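Side-chain contacts in regulator of G-protein signalling 3 isoform 1 (Homo sapiens, PDB 2F5Y), which regulates G-protein signalling, probably by speeding GTP hydrolysis on G-alpha subunits, and carries a PDZ domain that probably binds the C-terminal tails of partner proteins: residues G34-A37 / E38-G41; A40-Q43 / Q44-V48; N52-V56 / E57-C61. All blocks are in the same frame, centred on the assembly; numbering follows the deposited sequence. Where two conformers were deposited one is given.

Contact 1: residues G34-A37 / E38-G41; sequences GGPA and ERAG. With SO4 (sulfate ion), chain C.
E38 folds back on G34, and R39 lies alongside G35 and P36, so that two side chains wrap the start of the short helix 36-40. Among the charged groups, the carboxylate of E38 takes the peptide N-H of G34: N to OE1 is 2.8 Å, and the donor stands well above the carboxylate plane (65° out of it). CG anti to the backbone N (chi1 -168°), with an extended chain beyond, carries OE1 back past the N-cap residue G35, while OE2 has a weak bond to S33. R39 runs across the helix start instead, its CG 3.5 Å from G35 O and one face of its guanidinium over P36 CA, offset toward the rim. The edge of that group meets a sulfate ion, probably from the crystallisation liquor: R39 NH2 to sulfate O4 is 2.9 Å, and R39 NH1 to sulfate O2 is a weak bond of 3.5 Å. K13 N also binds this anion. Backbone bonds complete the turn, A40 N to P36 O at 3.1 Å and a weaker G41 N to A37 O at 3.1 Å; G41, with positive phi, ends the helix in a Schellman motif. P36, A37 and A40 rest this helix on I7 and I9 of strand 3-10.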
loop_
_atom_site.group_PDB
_atom_site.type_symbol
_atom_site.label_atom_id
_atom_site.label_comp_id
_atom_site.label_asym_id
_atom_site.label_seq_id
_atom_site.Cartn_x
_atom_site.Cartn_y
_atom_site.Cartn_z
ATOM N N GLY A 34 9.952 9.455 6.224
ATOM C CA GLY A 34 11.179 8.676 6.293
ATOM C C GLY A 34 10.992 7.193 6.571
ATOM O O GLY A 34 11.956 6.515 6.893
ATOM N N GLY A 35 9.769 6.680 6.452
ATOM C CA GLY A 35 9.507 5.252 6.670
ATOM C C GLY A 35 9.702 4.479 5.383
ATOM O O GLY A 35 9.946 5.082 4.343
ATOM N N PRO A 36 9.568 3.137 5.434
ATOM C CA PRO A 36 9.730 2.321 4.235
ATOM C C PRO A 36 8.910 2.787 3.039
ATOM O O PRO A 36 9.446 2.876 1.948
ATOM C CB PRO A 36 9.284 0.940 4.698
ATOM C CG PRO A 36 9.571 0.929 6.148
ATOM C CD PRO A 36 9.274 2.300 6.615
ATOM N N ALA A 37 7.629 3.093 3.246
ATOM C CA ALA A 37 6.721 3.449 2.154
ATOM C C ALA A 37 7.052 4.795 1.488
ATOM O O ALA A 37 6.988 4.912 0.267
ATOM C CB ALA A 37 5.287 3.446 2.646
ATOM N N GLU A 38 7.414 5.804 2.275
ATOM C CA GLU A 38 7.713 7.116 1.711
ATOM C C GLU A 38 8.884 7.029 0.743
ATOM O O GLU A 38 8.829 7.532 -0.378
ATOM C CB GLU A 38 8.068 8.130 2.805
ATOM C CG GLU A 38 8.103 9.584 2.295
ATOM C CD GLU A 38 8.888 10.519 3.196
ATOM O OE1 GLU A 38 10.031 10.171 3.566
ATOM O OE2 GLU A 38 8.372 11.607 3.531
ATOM N N ARG A 39 9.971 6.415 1.184
ATOM C CA ARG A 39 11.165 6.422 0.356
ATOM C C ARG A 39 11.073 5.429 -0.803
ATOM O O ARG A 39 11.726 5.623 -1.825
ATOM C CB ARG A 39 12.425 6.275 1.193
ATOM C CG ARG A 39 12.522 5.006 1.902
ATOM C CD ARG A 39 13.771 4.944 2.698
ATOM N NE ARG A 39 13.784 3.660 3.379
ATOM C CZ ARG A 39 13.510 3.468 4.663
ATOM N NH1 ARG A 39 13.261 4.487 5.484
ATOM N NH2 ARG A 39 13.521 2.239 5.135
ATOM N N ALA A 40 10.225 4.414 -0.661
ATOM C CA ALA A 40 9.801 3.572 -1.788
ATOM C C ALA A 40 9.023 4.351 -2.863
ATOM O O ALA A 40 9.034 3.959 -4.037
ATOM C CB ALA A 40 8.946 2.378 -1.292
ATOM N N GLY A 41 8.331 5.422 -2.464
ATOM C CA GLY A 41 7.548 6.246 -3.399
ATOM C C GLY A 41 6.023 6.229 -3.217
ATOM O O GLY A 41 5.309 6.907 -3.942
HETATM S S SO4 C . 12.643 1.714 8.865
HETATM O O1 SO4 C . 11.537 0.950 9.444
HETATM O O2 SO4 C . 12.085 2.965 8.357
HETATM O O3 SO4 C . 13.640 1.972 9.900
HETATM O O4 SO4 C . 13.328 0.999 7.791
#

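Contact 2: residues A40-Q43 / Q44-V48; sequences AGLQ and QLDTV
Q44 follows Q43 into a type II beta turn that closes at D46. Q44 O receives a hydrogen bond from a water at 2.8 Å. The same water also donates to D46 OD1 and accepts from Q43 NE2 at 3.1 Å, joining three residues of the turn. L45 sits at the third position with positive phi, where the PDZ signature Gly-Leu-x-x-Gly-Asp usually has its second glycine; G41, L42 and D46 match the other named positions. D46 then closes the turn twice. D46 N to Q43 O is 3.3 Å, and in return Q43 N bonds D46 OD2 at 2.9 Å, approaching from above the carboxylate plane (53° out of it). CG of D46 stands beside its own backbone N (chi1 -76°), which turns the carboxylate back over Q43. There D46 OD1 lies 3.4 Å from Q43 CG, and the Q43 amide plane is nearly parallel to the carboxylate, 5° apart. On its apolar flank OD2 is 3.6 Å from L42 CD1, and R81 forms a salt bridge with this same oxygen of the buried D46. From T47 the chain enters strand 47-51, pairing with W80.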
loop_
_atom_site.group_PDB
_atom_site.type_symbol
_atom_site.label_atom_id
_atom_site.label_comp_id
_atom_site.label_asym_id
_atom_site.label_seq_id
_atom_site.Cartn_x
_atom_site.Cartn_y
_atom_site.Cartn_z
ATOM N N ALA A 40 10.225 4.414 -0.661
ATOM C CA ALA A 40 9.801 3.572 -1.788
ATOM C C ALA A 40 9.023 4.351 -2.863
ATOM O O ALA A 40 9.034 3.959 -4.037
ATOM C CB ALA A 40 8.946 2.378 -1.292
ATOM N N GLY A 41 8.331 5.422 -2.464
ATOM C CA GLY A 41 7.548 6.246 -3.399
ATOM C C GLY A 41 6.023 6.229 -3.217
ATOM O O GLY A 41 5.309 6.907 -3.942
ATOM N N LEU A 42 5.503 5.481 -2.247
ATOM C CA LEU A 42 4.070 5.545 -1.941
ATOM C C LEU A 42 3.693 6.964 -1.503
ATOM O O LEU A 42 4.515 7.695 -0.966
ATOM C CB LEU A 42 3.724 4.552 -0.834
ATOM C CG LEU A 42 2.293 4.043 -0.716
ATOM C CD1 LEU A 42 1.931 3.199 -1.916
ATOM C CD2 LEU A 42 2.144 3.255 0.565
ATOM N N GLN A 43 2.462 7.364 -1.770
ATOM C CA GLN A 43 1.996 8.664 -1.334
ATOM C C GLN A 43 0.506 8.626 -1.075
ATOM O O GLN A 43 -0.199 7.747 -1.559
ATOM C CB GLN A 43 2.351 9.753 -2.352
ATOM C CG GLN A 43 1.655 9.626 -3.683
ATOM C CD GLN A 43 2.132 10.664 -4.670
ATOM O OE1 GLN A 43 3.329 10.886 -4.809
ATOM N NE2 GLN A 43 1.194 11.305 -5.366
ATOM N N GLN A 44 0.046 9.591 -0.288
ATOM C CA GLN A 44 -1.352 9.670 0.083
ATOM C C GLN A 44 -2.232 9.819 -1.157
ATOM O O GLN A 44 -1.789 10.371 -2.167
ATOM C CB GLN A 44 -1.570 10.826 1.061
ATOM C CG GLN A 44 -1.358 12.189 0.469
ATOM C CD GLN A 44 -1.250 13.266 1.538
ATOM O OE1 GLN A 44 -0.305 13.279 2.334
ATOM N NE2 GLN A 44 -2.219 14.177 1.558
ATOM N N LEU A 45 -3.473 9.324 -1.049
ATOM C CA LEU A 45 -4.460 9.274 -2.144
ATOM C C LEU A 45 -4.219 8.140 -3.134
ATOM O O LEU A 45 -5.071 7.881 -3.994
ATOM C CB LEU A 45 -4.595 10.604 -2.909
ATOM C CG LEU A 45 -5.614 11.647 -2.441
ATOM C CD1 LEU A 45 -7.019 11.075 -2.409
ATOM C CD2 LEU A 45 -5.214 12.185 -1.086
ATOM N N ASP A 46 -3.083 7.455 -3.035
ATOM C CA ASP A 46 -2.858 6.287 -3.882
ATOM C C ASP A 46 -3.963 5.252 -3.647
ATOM O O ASP A 46 -4.208 4.852 -2.512
ATOM C CB ASP A 46 -1.508 5.646 -3.581
ATOM C CG ASP A 46 -0.342 6.419 -4.155
ATOM O OD1 ASP A 46 -0.555 7.367 -4.943
ATOM O OD2 ASP A 46 0.799 6.055 -3.807
ATOM N N THR A 47 -4.623 4.821 -4.714
ATOM C CA THR A 47 -5.650 3.779 -4.602
ATOM C C THR A 47 -4.981 2.448 -4.925
ATOM O O THR A 47 -4.237 2.350 -5.886
ATOM C CB THR A 47 -6.873 4.059 -5.522
ATOM O OG1 THR A 47 -7.440 5.331 -5.182
ATOM C CG2 THR A 47 -7.957 3.002 -5.373
ATOM N N VAL A 48 -5.250 1.441 -4.100
ATOM C CA VAL A 48 -4.554 0.166 -4.153
ATOM C C VAL A 48 -5.326 -0.834 -5.006
ATOM O O VAL A 48 -6.479 -1.174 -4.720
ATOM C CB VAL A 48 -4.337 -0.419 -2.745
ATOM C CG1 VAL A 48 -3.382 -1.614 -2.817
ATOM C CG2 VAL A 48 -3.784 0.640 -1.793
HETATM O O HOH W 1 -1.586 9.917 -4.901
#

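Contact 3: residues N52-V56 / E57-C61; sequences NERPV and EHWKC
V56 O is the backbone pivot, receiving both H58 N and W59 N as the chain leaves strand 54-55 and doubles back. H58 N to V56 O is short at 2.7 Å but bent and weak. W59 N to V56 O is nearly straight at 3.3 Å, although its donor stands far above the carbonyl plane. This turn sets the indole of W59 directly against V56. The valine CG1 sits over the face of the six-membered ring, 3.6 Å from its centroid and 6° off the normal, a CH-pi contact; CG of the tryptophan lies beside its own backbone N (chi1 -74°), which turns the ring back against V56. In the PDZ fold this loop joins the edge strand 54-55 to helix 61-69, the helix that in PDZ domains generally flanks the peptide groove, and K60 is its N-cap. Both V56 and W59 also touch L64 on that helix. R54 reaches the far edge of the indole: W59 CH2 lies over the centre of its guanidinium, 3.8 Å from CZ, with the two planes 78° apart, while R54 NH1 forms a salt bridge with E67. With an alanine at W59, V56 CG1 would probably lose the ring face it rests on and the R54 guanidinium the ring edge set against it, leaving the salt bridge to E67 to hold the arginine. The bent chain of E57 brings OE1 to 3.1 Å from P55 CB. The imidazole of H58 turns a face to the indole edge, with W59 CD1 above its centre.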
loop_
_atom_site.group_PDB
_atom_site.type_symbol
_atom_site.label_atom_id
_atom_site.label_comp_id
_atom_site.label_asym_id
_atom_site.label_seq_id
_atom_site.Cartn_x
_atom_site.Cartn_y
_atom_site.Cartn_z
ATOM N N ASN A 52 1.141 -7.734 -4.088
ATOM C CA ASN A 52 1.911 -8.894 -4.568
ATOM C C ASN A 52 1.210 -9.516 -5.787
ATOM O O ASN A 52 0.940 -8.798 -6.743
ATOM C CB ASN A 52 2.195 -9.861 -3.397
ATOM C CG ASN A 52 3.045 -9.190 -2.294
ATOM O OD1 ASN A 52 3.762 -8.221 -2.561
ATOM N ND2 ASN A 52 2.941 -9.681 -1.061
ATOM N N GLU A 53 0.887 -10.805 -5.775
ATOM C CA GLU A 53 0.247 -11.412 -6.952
ATOM C C GLU A 53 -1.270 -11.161 -7.030
ATOM O O GLU A 53 -1.876 -11.344 -8.087
ATOM C CB GLU A 53 0.516 -12.928 -6.987
ATOM N N ARG A 54 -1.856 -10.691 -5.930
ATOM C CA ARG A 54 -3.307 -10.694 -5.766
ATOM C C ARG A 54 -3.984 -9.348 -6.011
ATOM O O ARG A 54 -3.682 -8.370 -5.341
ATOM C CB ARG A 54 -3.649 -11.193 -4.365
ATOM C CG ARG A 54 -3.162 -12.618 -4.132
ATOM C CD ARG A 54 -3.922 -13.305 -3.021
ATOM N NE ARG A 54 -3.404 -12.967 -1.700
ATOM C CZ ARG A 54 -4.027 -13.238 -0.556
ATOM N NH1 ARG A 54 -3.458 -12.889 0.582
ATOM N NH2 ARG A 54 -5.214 -13.850 -0.540
ATOM N N PRO A 55 -4.917 -9.297 -6.983
ATOM C CA PRO A 55 -5.724 -8.083 -7.122
ATOM C C PRO A 55 -6.642 -7.871 -5.913
ATOM O O PRO A 55 -7.274 -8.816 -5.432
ATOM C CB PRO A 55 -6.548 -8.348 -8.382
ATOM C CG PRO A 55 -6.580 -9.783 -8.516
ATOM C CD PRO A 55 -5.288 -10.296 -8.000
ATOM N N VAL A 56 -6.716 -6.641 -5.431
ATOM C CA VAL A 56 -7.408 -6.351 -4.190
ATOM C C VAL A 56 -8.388 -5.173 -4.341
ATOM O O VAL A 56 -8.649 -4.452 -3.367
ATOM C CB VAL A 56 -6.363 -6.073 -3.072
ATOM C CG1 VAL A 56 -5.408 -7.274 -2.893
ATOM C CG2 VAL A 56 -5.566 -4.818 -3.377
ATOM N N GLU A 57 -8.978 -5.022 -5.535
ATOM C CA GLU A 57 -9.818 -3.848 -5.879
ATOM C C GLU A 57 -10.930 -3.529 -4.877
ATOM O O GLU A 57 -11.491 -2.439 -4.868
ATOM C CB GLU A 57 -10.291 -3.861 -7.325
ATOM C CG GLU A 57 -9.147 -3.592 -8.323
ATOM C CD GLU A 57 -8.488 -4.867 -8.846
ATOM O OE1 GLU A 57 -8.415 -5.873 -8.110
ATOM O OE2 GLU A 57 -8.044 -4.861 -10.010
ATOM N N HIS A 58 -11.295 -4.471 -4.037
ATOM C CA HIS A 58 -12.505 -5.284 -4.060
ATOM C C HIS A 58 -12.514 -5.753 -2.578
ATOM O O HIS A 58 -13.528 -6.146 -2.052
ATOM C CB HIS A 58 -12.618 -6.362 -5.159
ATOM C CG HIS A 58 -12.046 -7.704 -4.812
ATOM N ND1 HIS A 58 -12.756 -8.657 -4.109
ATOM C CD2 HIS A 58 -10.879 -8.293 -5.168
ATOM C CE1 HIS A 58 -12.028 -9.753 -4.000
ATOM N NE2 HIS A 58 -10.887 -9.562 -4.639
ATOM N N TRP A 59 -11.373 -5.562 -1.903
ATOM C CA TRP A 59 -11.153 -5.911 -0.513
ATOM C C TRP A 59 -11.482 -4.740 0.406
ATOM O O TRP A 59 -11.385 -3.564 0.023
ATOM C CB TRP A 59 -9.678 -6.228 -0.289
ATOM C CG TRP A 59 -9.222 -7.521 -0.824
ATOM C CD1 TRP A 59 -9.792 -8.259 -1.814
ATOM C CD2 TRP A 59 -8.065 -8.234 -0.406
ATOM N NE1 TRP A 59 -9.071 -9.393 -2.031
ATOM C CE2 TRP A 59 -8.004 -9.410 -1.174
ATOM C CE3 TRP A 59 -7.067 -7.988 0.547
ATOM C CZ2 TRP A 59 -6.985 -10.346 -1.026
ATOM C CZ3 TRP A 59 -6.058 -8.916 0.699
ATOM C CH2 TRP A 59 -6.026 -10.089 -0.083
ATOM N N LYS A 60 -11.815 -5.091 1.639
ATOM C CA LYS A 60 -12.023 -4.121 2.698
ATOM C C LYS A 60 -10.695 -3.677 3.281
ATOM O O LYS A 60 -9.675 -4.358 3.161
ATOM C CB LYS A 60 -12.923 -4.706 3.787
ATOM C CG LYS A 60 -14.285 -5.167 3.252
ATOM C CD LYS A 60 -15.352 -5.261 4.332
ATOM C CE LYS A 60 -15.285 -6.579 5.089
ATOM N N CYS A 61 -10.725 -2.507 3.895
ATOM C CA CYS A 61 -9.565 -1.948 4.574
ATOM C C CYS A 61 -8.943 -2.922 5.564
ATOM O O CYS A 61 -7.756 -3.142 5.537
ATOM C CB CYS A 61 -9.972 -0.695 5.342
ATOM S SG CYS A 61 -8.575 0.287 5.750
#

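In the fold
Contacts 1 and 3 lie at the surface on opposite sides of the chain's centre, about 21 Å apart between centres, while contact 2 is nearer the middle and partly buried. Contacts 1 and 2 share A40 and G41, and a probable A37 O to L42 N bond of 3.0 Å binds them; R81 serves both, through G41 O and the D46 carboxylate. Contact 2 leads into strand 47-51, whose sheet neighbour 54-55 belongs to contact 3, and V48 packs on V56 between them. Their chemistry differs accordingly: a charged helix start in contact 1, a carboxylate-and-water turn in contact 2, and an indole packed against a valine and an arginine beside helix 61-69 in contact 3.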